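Local coordinates for protein heavy metal cation tricomponent efflux pump ZneA(CzcA-like) (Cupriavidus metallidurans, PDB 4K0J) that exports zinc ions as a proton-coupled antiporter, the inner-membrane component of a heavy metal efflux pump of the resistance-nodulation-cell division superfamily, at residues V590-G595 against I609-T614; L557-P562 against T644-S649; N210-G215 against L232-D237. All blocks are in the same frame, centred on the assembly; numbering follows the deposited sequence.

Contacts 1 and 2 are two strand pairings of one antiparallel sheet, their centres 10 Å apart. Strands 608-615 and 554-560 are neighbours in it, and T611 O of contact 1 lies 2.9 Å from L557 N of contact 2, a probable hydrogen bond. Along the chain, contact 1 is nested inside the loop that contact 2 closes; the shared sheet and its strand order place both in one ferredoxin-like unit, consistent with a porter subdomain of RND pumps. Contact 3 belongs to the foot of a long hairpin. Its centre is 42 Å from that of contact 1 and 49 Å from that of contact 2, and at least about 27 Å separates its nearest atoms from either. There a neighbouring subunit takes part, whereas no other chain touches the segments of contacts 1 and 2.

Contact 1: residues V590-G595 against I609-T614; sequences VVTQVG and IETAVT
V594 and I609 face each other as an antiparallel non-hydrogen-bonded pair, with V594 CB 4.0 Å from I609 CG1. I609 CG2, pointing back opposite the backbone N, turns toward the other strand and meets T592 CB at 4.0 Å. T592 and T611 run alongside each other, methyl against methyl, and V590 CG1 rests 3.9 Å from T611 CG2. This face, largely methyl-lined, is the closer-packed one: helix 567-581 lies on it, with R578 against V590 and T592, and A570 against V594. The strands belong to a beta-alpha-beta-beta-alpha-beta unit with the ferredoxin-like strand order, as in the porter subdomains of RND pumps, and here they are its second and third strands, joined by the segment between 595 and 609. At V591 and A612 the ladder is regular. V591 N to A612 O spans 2.8 Å with a nearly straight N-H...O angle of 171°, and A612 N returns a bond to V591 O. Toward Q593 and E610 the ladder slackens. Q593 N still reaches E610 O at 2.7 Å, but the return bond from E610 N to Q593 O stretches to 3.3 Å, its donor standing above the carbonyl plane. On the face that carries these two residues, the side chains meet loosely: the amide and carboxylate planes are 82° apart, and Q593 NE2 stays 3.7 Å from E610 OE2. E610 OE1 is instead hydrogen-bonded to Q558, while Q593 OE1 has weak hydrogen bonds to R139 and Q281. Further along this face, Y320 packs on V591 and A612.

Contact 2: residues L557-P562 against T644-S649; sequences LQVTLP and TQVGFS
Q645 N gives T560 O a 2.8 Å hydrogen bond that arrives in the carbonyl plane, one side of the antiparallel hydrogen-bonded pair T560/Q645. T560 N reaches back to Q645 O, although that bond is modelled very short and its length is doubtful. Beside the pair, T560 CB and Q645 CB lie 3.8 Å apart. Two residues along, Q558 and G647 make the second such pair: Q558 N meets G647 O at 2.9 Å, and the reply from G647 N to Q558 O comes from above the carbonyl plane, 60° out of it. On the other face the branched residues interlock. V646 CG1, anti to its backbone N (chi1 177°), is carried against L557 CD2 at 3.7 Å, while its second methyl, CG2, faces V559 CG2 at 3.9 Å, the two valines standing shoulder to shoulder. The remaining methyl of V559, CG1, meets T644 CG2 at 3.6 Å. F638 of helix 627-638 covers L557 and V646, and L577 of helix 567-581 covers V559 and T644. The pairing thus joins the first and last strands of the ferredoxin-like unit, with 645-649 at the edge of the sheet. Q558 turns its end away from strand 645-649: besides E610, its amide hydrogen-bonds D654 through NE2 and H608 through OE1. D654 also takes the hydroxyl of S649. The two faces therefore differ in chemistry: on one, methyl groups pack against F638 and L577 of the two helices, while on the other Q558 and D654 knit together an interconnected set of polar side chains.

Contact 3: residues N210-G215 against L232-D237; sequences NANAGG and LIRNLD
The side chains of N210 and I233 cross at about a right angle, and N210 OD1 takes the backbone N-H of I233 while also lying against its CG2. I233 N donates to N210 OD1 at 2.9 Å, with an N-H...O angle of 167°, and the donor lies nearly along the C=O axis. What carries the amide there is its first torsion: CG stands anti to the backbone N (chi1 177°), extending the side chain across to 232-233. The side chain of L232 crosses that of N210 at a slant, its CD1 lying 3.2 Å from N210 OD1 and a little farther from ND2. N212 approaches L232 from farther along the chain, the two side chains again roughly perpendicular. Its OD1 accepts the backbone N-H of L232 with the donor tilted 22° from the carbonyl plane; that bond is bent, and its modelled length is too short to be trusted. The same oxygen also takes the backbone N of G231, while CB of L232 packs beside it. The contact sits at the foot of the hairpin 214-220/223-230, just past the backbone pairing of A213 with G229. Such a protruding hairpin is a hallmark of the docking domain of RND pumps, where it reaches into the neighbouring subunit of the trimer. Here the foot also meets the second subunit: N212 ND2 bonds to E60 and N212 N to Y121, both of that subunit. Within the chain, L232 packs on F746 and I233 on V745 of strand 741-747. N210 and N212 thus accept backbone N-H groups of I233 and G231, and probably of L232, consistent with hydrogen bonding that continues past the strands, while N212 links the same turn of chain to the next subunit.

Contact 1: residues V590-G595 against I609-T614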
loop_
_atom_site.group_PDB
_atom_site.type_symbol
_atom_site.label_atom_id
_atom_site.label_comp_id
_atom_site.label_asym_id
_atom_site.label_seq_id
_atom_site.Cartn_x
_atom_site.Cartn_y
_atom_site.Cartn_z
ATOM N N VAL C 590 -30.500 28.356 14.431
ATOM C CA VAL C 590 -29.962 27.659 15.592
ATOM C C VAL C 590 -30.450 26.213 15.584
ATOM O O VAL C 590 -31.654 25.949 15.523
ATOM C CB VAL C 590 -30.377 28.328 16.913
ATOM C CG1 VAL C 590 -29.695 27.645 18.084
ATOM C CG2 VAL C 590 -30.036 29.805 16.887
ATOM N N VAL C 591 -29.500 25.286 15.639
ATOM C CA VAL C 591 -29.788 23.862 15.550
ATOM C C VAL C 591 -29.285 23.137 16.790
ATOM O O VAL C 591 -28.135 23.297 17.182
ATOM C CB VAL C 591 -29.114 23.238 14.311
ATOM C CG1 VAL C 591 -29.068 21.727 14.432
ATOM C CG2 VAL C 591 -29.824 23.656 13.038
ATOM N N THR C 592 -30.145 22.336 17.405
ATOM C CA THR C 592 -29.730 21.517 18.535
ATOM C C THR C 592 -29.705 20.047 18.146
ATOM O O THR C 592 -30.590 19.565 17.432
ATOM C CB THR C 592 -30.669 21.680 19.758
ATOM O OG1 THR C 592 -31.957 21.120 19.465
ATOM C CG2 THR C 592 -30.824 23.148 20.137
ATOM N N GLN C 593 -28.683 19.343 18.619
ATOM C CA GLN C 593 -28.624 17.897 18.478
ATOM C C GLN C 593 -28.602 17.255 19.856
ATOM O O GLN C 593 -27.541 16.884 20.360
ATOM C CB GLN C 593 -27.371 17.485 17.720
ATOM C CG GLN C 593 -27.158 18.227 16.429
ATOM C CD GLN C 593 -25.830 17.887 15.805
ATOM O OE1 GLN C 593 -25.399 18.526 14.846
ATOM N NE2 GLN C 593 -25.164 16.876 16.353
ATOM N N VAL C 594 -29.768 17.129 20.479
ATOM C CA VAL C 594 -29.806 16.499 21.791
ATOM C C VAL C 594 -29.819 14.990 21.618
ATOM O O VAL C 594 -30.559 14.464 20.793
ATOM C CB VAL C 594 -30.996 17.001 22.672
ATOM C CG1 VAL C 594 -32.084 17.632 21.819
ATOM C CG2 VAL C 594 -31.563 15.873 23.524
ATOM N N GLY C 595 -28.971 14.296 22.366
ATOM C CA GLY C 595 -28.958 12.850 22.322
ATOM C C GLY C 595 -28.103 12.271 21.213
ATOM O O GLY C 595 -27.130 12.891 20.773
ATOM N N ILE C 609 -26.024 17.793 24.649
ATOM C CA ILE C 609 -26.438 18.441 23.423
ATOM C C ILE C 609 -25.217 19.016 22.745
ATOM O O ILE C 609 -24.279 19.473 23.399
ATOM C CB ILE C 609 -27.432 19.607 23.657
ATOM C CG1 ILE C 609 -28.446 19.279 24.750
ATOM C CG2 ILE C 609 -28.160 19.959 22.369
ATOM C CD1 ILE C 609 -29.484 20.362 24.923
ATOM N N GLU C 610 -25.234 18.971 21.423
ATOM C CA GLU C 610 -24.329 19.755 20.618
ATOM C C GLU C 610 -25.200 20.694 19.822
ATOM O O GLU C 610 -26.156 20.266 19.178
ATOM C CB GLU C 610 -23.524 18.862 19.687
ATOM C CG GLU C 610 -22.358 18.165 20.354
ATOM C CD GLU C 610 -21.593 17.292 19.391
ATOM O OE1 GLU C 610 -20.348 17.244 19.490
ATOM O OE2 GLU C 610 -22.240 16.657 18.529
ATOM N N THR C 611 -24.880 21.980 19.884
ATOM C CA THR C 611 -25.689 22.992 19.218
ATOM C C THR C 611 -24.905 23.695 18.112
ATOM O O THR C 611 -23.733 24.012 18.282
ATOM C CB THR C 611 -26.202 24.034 20.234
ATOM O OG1 THR C 611 -26.802 23.358 21.348
ATOM C CG2 THR C 611 -27.221 24.974 19.594
ATOM N N ALA C 612 -25.548 23.925 16.974
ATOM C CA ALA C 612 -24.934 24.718 15.918
ATOM C C ALA C 612 -25.601 26.091 15.830
ATOM O O ALA C 612 -26.820 26.198 15.683
ATOM C CB ALA C 612 -25.010 23.992 14.587
ATOM N N VAL C 613 -24.789 27.139 15.930
ATOM C CA VAL C 613 -25.282 28.512 15.889
ATOM C C VAL C 613 -24.764 29.259 14.671
ATOM O O VAL C 613 -23.598 29.649 14.619
ATOM C CB VAL C 613 -24.861 29.288 17.135
ATOM C CG1 VAL C 613 -25.408 30.703 17.075
ATOM C CG2 VAL C 613 -25.354 28.577 18.380
ATOM N N THR C 614 -25.641 29.458 13.695
ATOM C CA THR C 614 -25.275 30.143 12.463
ATOM C C THR C 614 -25.553 31.632 12.603
ATOM O O THR C 614 -26.514 32.032 13.260
ATOM C CB THR C 614 -26.059 29.591 11.255
ATOM O OG1 THR C 614 -27.414 30.052 11.308
ATOM C CG2 THR C 614 -26.046 28.069 11.257
#

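Contact 2: residues L557-P562 against T644-S649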
loop_
_atom_site.group_PDB
_atom_site.type_symbol
_atom_site.label_atom_id
_atom_site.label_comp_id
_atom_site.label_asym_id
_atom_site.label_seq_id
_atom_site.Cartn_x
_atom_site.Cartn_y
_atom_site.Cartn_z
ATOM N N LEU C 557 -21.580 24.701 20.035
ATOM C CA LEU C 557 -21.834 24.613 21.467
ATOM C C LEU C 557 -21.813 23.175 21.986
ATOM O O LEU C 557 -22.393 22.274 21.384
ATOM C CB LEU C 557 -23.185 25.257 21.806
ATOM C CG LEU C 557 -23.312 26.764 22.061
ATOM C CD1 LEU C 557 -22.870 27.585 20.873
ATOM C CD2 LEU C 557 -24.744 27.106 22.410
ATOM N N GLN C 558 -21.138 22.966 23.110
ATOM C CA GLN C 558 -21.233 21.702 23.827
ATOM C C GLN C 558 -22.085 21.910 25.070
ATOM O O GLN C 558 -21.568 22.168 26.155
ATOM C CB GLN C 558 -19.847 21.192 24.213
ATOM C CG GLN C 558 -19.009 20.756 23.030
ATOM C CD GLN C 558 -19.457 19.427 22.462
ATOM O OE1 GLN C 558 -20.118 18.642 23.143
ATOM N NE2 GLN C 558 -19.104 19.167 21.208
ATOM N N VAL C 559 -23.395 21.804 24.899
ATOM C CA VAL C 559 -24.344 22.138 25.948
ATOM C C VAL C 559 -24.616 20.955 26.866
ATOM O O VAL C 559 -25.080 19.903 26.421
ATOM C CB VAL C 559 -25.662 22.664 25.351
ATOM C CG1 VAL C 559 -26.705 22.829 26.434
ATOM C CG2 VAL C 559 -25.422 23.983 24.633
ATOM N N THR C 560 -24.321 21.140 28.153
ATOM C CA THR C 560 -24.465 20.076 29.147
ATOM C C THR C 560 -25.722 20.247 29.997
ATOM O O THR C 560 -26.053 21.348 30.425
ATOM C CB THR C 560 -23.237 19.988 30.069
ATOM O OG1 THR C 560 -22.044 19.962 29.277
ATOM C CG2 THR C 560 -23.298 18.736 30.913
ATOM N N LEU C 561 -26.416 19.144 30.236
ATOM C CA LEU C 561 -27.703 19.164 30.909
ATOM C C LEU C 561 -27.687 18.269 32.153
ATOM O O LEU C 561 -26.778 17.454 32.319
ATOM C CB LEU C 561 -28.790 18.721 29.930
ATOM C CG LEU C 561 -29.659 19.809 29.298
ATOM C CD1 LEU C 561 -28.849 21.025 28.922
ATOM C CD2 LEU C 561 -30.379 19.258 28.092
ATOM N N PRO C 562 -28.681 18.437 33.047
ATOM C CA PRO C 562 -28.760 17.623 34.266
ATOM C C PRO C 562 -28.767 16.117 33.990
ATOM O O PRO C 562 -29.272 15.690 32.956
ATOM C CB PRO C 562 -30.078 18.078 34.910
ATOM C CG PRO C 562 -30.749 18.959 33.902
ATOM C CD PRO C 562 -29.672 19.524 33.065
ATOM N N THR C 644 -28.737 24.449 32.173
ATOM C CA THR C 644 -28.080 24.486 30.873
ATOM C C THR C 644 -26.633 24.959 30.952
ATOM O O THR C 644 -26.366 26.154 30.859
ATOM C CB THR C 644 -28.830 25.431 29.925
ATOM O OG1 THR C 644 -30.228 25.126 29.952
ATOM C CG2 THR C 644 -28.313 25.293 28.510
ATOM N N GLN C 645 -25.704 24.027 31.119
ATOM C CA GLN C 645 -24.279 24.351 31.037
ATOM C C GLN C 645 -23.777 24.364 29.583
ATOM O O GLN C 645 -23.974 23.398 28.846
ATOM C CB GLN C 645 -23.465 23.368 31.870
ATOM C CG GLN C 645 -23.878 23.317 33.315
ATOM C CD GLN C 645 -22.720 22.962 34.225
ATOM O OE1 GLN C 645 -21.828 23.781 34.460
ATOM N NE2 GLN C 645 -22.719 21.733 34.738
ATOM N N VAL C 646 -23.115 25.447 29.180
ATOM C CA VAL C 646 -22.798 25.660 27.769
ATOM C C VAL C 646 -21.314 25.841 27.454
ATOM O O VAL C 646 -20.694 26.813 27.889
ATOM C CB VAL C 646 -23.539 26.884 27.230
ATOM C CG1 VAL C 646 -23.157 27.131 25.790
ATOM C CG2 VAL C 646 -25.038 26.694 27.370
ATOM N N GLY C 647 -20.760 24.912 26.677
ATOM C CA GLY C 647 -19.384 25.009 26.225
ATOM C C GLY C 647 -19.308 25.749 24.906
ATOM O O GLY C 647 -20.140 25.526 24.026
ATOM N N PHE C 648 -18.313 26.622 24.767
ATOM C CA PHE C 648 -18.176 27.466 23.579
ATOM C C PHE C 648 -16.990 27.095 22.679
ATOM O O PHE C 648 -15.838 27.060 23.122
ATOM C CB PHE C 648 -18.064 28.931 23.986
ATOM C CG PHE C 648 -19.379 29.586 24.269
ATOM C CD1 PHE C 648 -20.060 30.257 23.270
ATOM C CD2 PHE C 648 -19.931 29.547 25.535
ATOM C CE1 PHE C 648 -21.277 30.876 23.528
ATOM C CE2 PHE C 648 -21.147 30.163 25.796
ATOM C CZ PHE C 648 -21.818 30.827 24.789
ATOM N N SER C 649 -17.287 26.839 21.406
ATOM C CA SER C 649 -16.281 26.460 20.415
ATOM C C SER C 649 -16.749 26.768 18.993
ATOM O O SER C 649 -17.570 27.655 18.782
ATOM C CB SER C 649 -15.920 24.977 20.552
ATOM O OG SER C 649 -17.058 24.202 20.898
#

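Contact 3: residues N210-G215 against L232-D237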
loop_
_atom_site.group_PDB
_atom_site.type_symbol
_atom_site.label_atom_id
_atom_site.label_comp_id
_atom_site.label_asym_id
_atom_site.label_seq_id
_atom_site.Cartn_x
_atom_site.Cartn_y
_atom_site.Cartn_z
ATOM N N ASN C 210 -39.695 -16.689 7.499
ATOM C CA ASN C 210 -39.551 -15.573 6.578
ATOM C C ASN C 210 -38.456 -15.859 5.557
ATOM O O ASN C 210 -37.331 -15.369 5.673
ATOM C CB ASN C 210 -39.261 -14.274 7.330
ATOM C CG ASN C 210 -39.025 -13.103 6.394
ATOM O OD1 ASN C 210 -39.942 -12.650 5.710
ATOM N ND2 ASN C 210 -37.787 -12.618 6.349
ATOM N N ALA C 211 -38.790 -16.670 4.560
ATOM C CA ALA C 211 -37.826 -17.039 3.535
ATOM C C ALA C 211 -38.506 -17.333 2.205
ATOM O O ALA C 211 -39.652 -17.778 2.164
ATOM C CB ALA C 211 -36.997 -18.237 3.986
ATOM N N ASN C 212 -37.787 -17.069 1.121
ATOM C CA ASN C 212 -38.267 -17.371 -0.216
ATOM C C ASN C 212 -37.359 -18.383 -0.891
ATOM O O ASN C 212 -36.416 -18.009 -1.581
ATOM C CB ASN C 212 -38.331 -16.100 -1.064
ATOM C CG ASN C 212 -39.648 -15.371 -0.926
ATOM O OD1 ASN C 212 -40.367 -15.545 0.061
ATOM N ND2 ASN C 212 -39.978 -14.550 -1.919
ATOM N N ALA C 213 -37.638 -19.665 -0.689
ATOM C CA ALA C 213 -36.849 -20.713 -1.324
ATOM C C ALA C 213 -37.007 -20.680 -2.844
ATOM O O ALA C 213 -37.979 -20.135 -3.371
ATOM C CB ALA C 213 -37.237 -22.074 -0.782
ATOM N N GLY C 214 -36.030 -21.250 -3.540
ATOM C CA GLY C 214 -36.125 -21.455 -4.968
ATOM C C GLY C 214 -35.979 -22.935 -5.236
ATOM O O GLY C 214 -35.203 -23.614 -4.566
ATOM N N GLY C 215 -36.733 -23.440 -6.205
ATOM C CA GLY C 215 -36.702 -24.855 -6.525
ATOM C C GLY C 215 -35.852 -25.194 -7.735
ATOM O O GLY C 215 -35.988 -26.275 -8.305
ATOM N N LEU C 232 -41.704 -14.685 2.036
ATOM C CA LEU C 232 -41.239 -13.436 2.617
ATOM C C LEU C 232 -42.433 -12.595 3.081
ATOM O O LEU C 232 -43.369 -12.364 2.313
ATOM C CB LEU C 232 -40.408 -12.665 1.589
ATOM C CG LEU C 232 -39.532 -11.517 2.089
ATOM C CD1 LEU C 232 -38.412 -12.037 2.979
ATOM C CD2 LEU C 232 -38.969 -10.732 0.918
ATOM N N ILE C 233 -42.404 -12.150 4.335
ATOM C CA ILE C 233 -43.474 -11.317 4.882
ATOM C C ILE C 233 -43.470 -9.936 4.224
ATOM O O ILE C 233 -42.407 -9.370 3.968
ATOM C CB ILE C 233 -43.367 -11.193 6.422
ATOM C CG1 ILE C 233 -44.530 -10.380 6.982
ATOM C CG2 ILE C 233 -42.034 -10.584 6.835
ATOM C CD1 ILE C 233 -44.385 -10.056 8.440
ATOM N N ARG C 234 -44.657 -9.401 3.937
ATOM C CA ARG C 234 -44.770 -8.184 3.124
ATOM C C ARG C 234 -45.369 -7.012 3.874
ATOM O O ARG C 234 -44.994 -5.867 3.659
ATOM C CB ARG C 234 -45.600 -8.441 1.861
ATOM C CG ARG C 234 -44.934 -9.331 0.824
ATOM C CD ARG C 234 -43.676 -8.698 0.260
ATOM N NE ARG C 234 -43.016 -9.577 -0.703
ATOM C CZ ARG C 234 -41.759 -9.431 -1.115
ATOM N NH1 ARG C 234 -41.012 -8.440 -0.643
ATOM N NH2 ARG C 234 -41.248 -10.283 -1.999
ATOM N N ASN C 235 -46.325 -7.296 4.741
ATOM C CA ASN C 235 -46.941 -6.247 5.529
ATOM C C ASN C 235 -47.519 -6.823 6.807
ATOM O O ASN C 235 -47.657 -8.040 6.929
ATOM C CB ASN C 235 -48.015 -5.515 4.722
ATOM C CG ASN C 235 -49.043 -6.456 4.124
ATOM O OD1 ASN C 235 -49.128 -7.626 4.495
ATOM N ND2 ASN C 235 -49.833 -5.947 3.188
ATOM N N LEU C 236 -47.863 -5.952 7.749
ATOM C CA LEU C 236 -48.391 -6.397 9.034
ATOM C C LEU C 236 -49.664 -7.224 8.878
ATOM O O LEU C 236 -50.070 -7.941 9.794
ATOM C CB LEU C 236 -48.601 -5.215 9.987
ATOM C CG LEU C 236 -48.977 -3.846 9.413
ATOM C CD1 LEU C 236 -50.437 -3.794 9.018
ATOM C CD2 LEU C 236 -48.662 -2.759 10.424
ATOM N N ASP C 237 -50.282 -7.125 7.708
ATOM C CA ASP C 237 -51.375 -8.008 7.353
ATOM C C ASP C 237 -50.854 -9.437 7.283
ATOM O O ASP C 237 -51.482 -10.361 7.798
ATOM C CB ASP C 237 -51.962 -7.603 6.003
ATOM C CG ASP C 237 -51.965 -6.102 5.800
ATOM O OD1 ASP C 237 -51.990 -5.366 6.806
ATOM O OD2 ASP C 237 -51.941 -5.655 4.635
#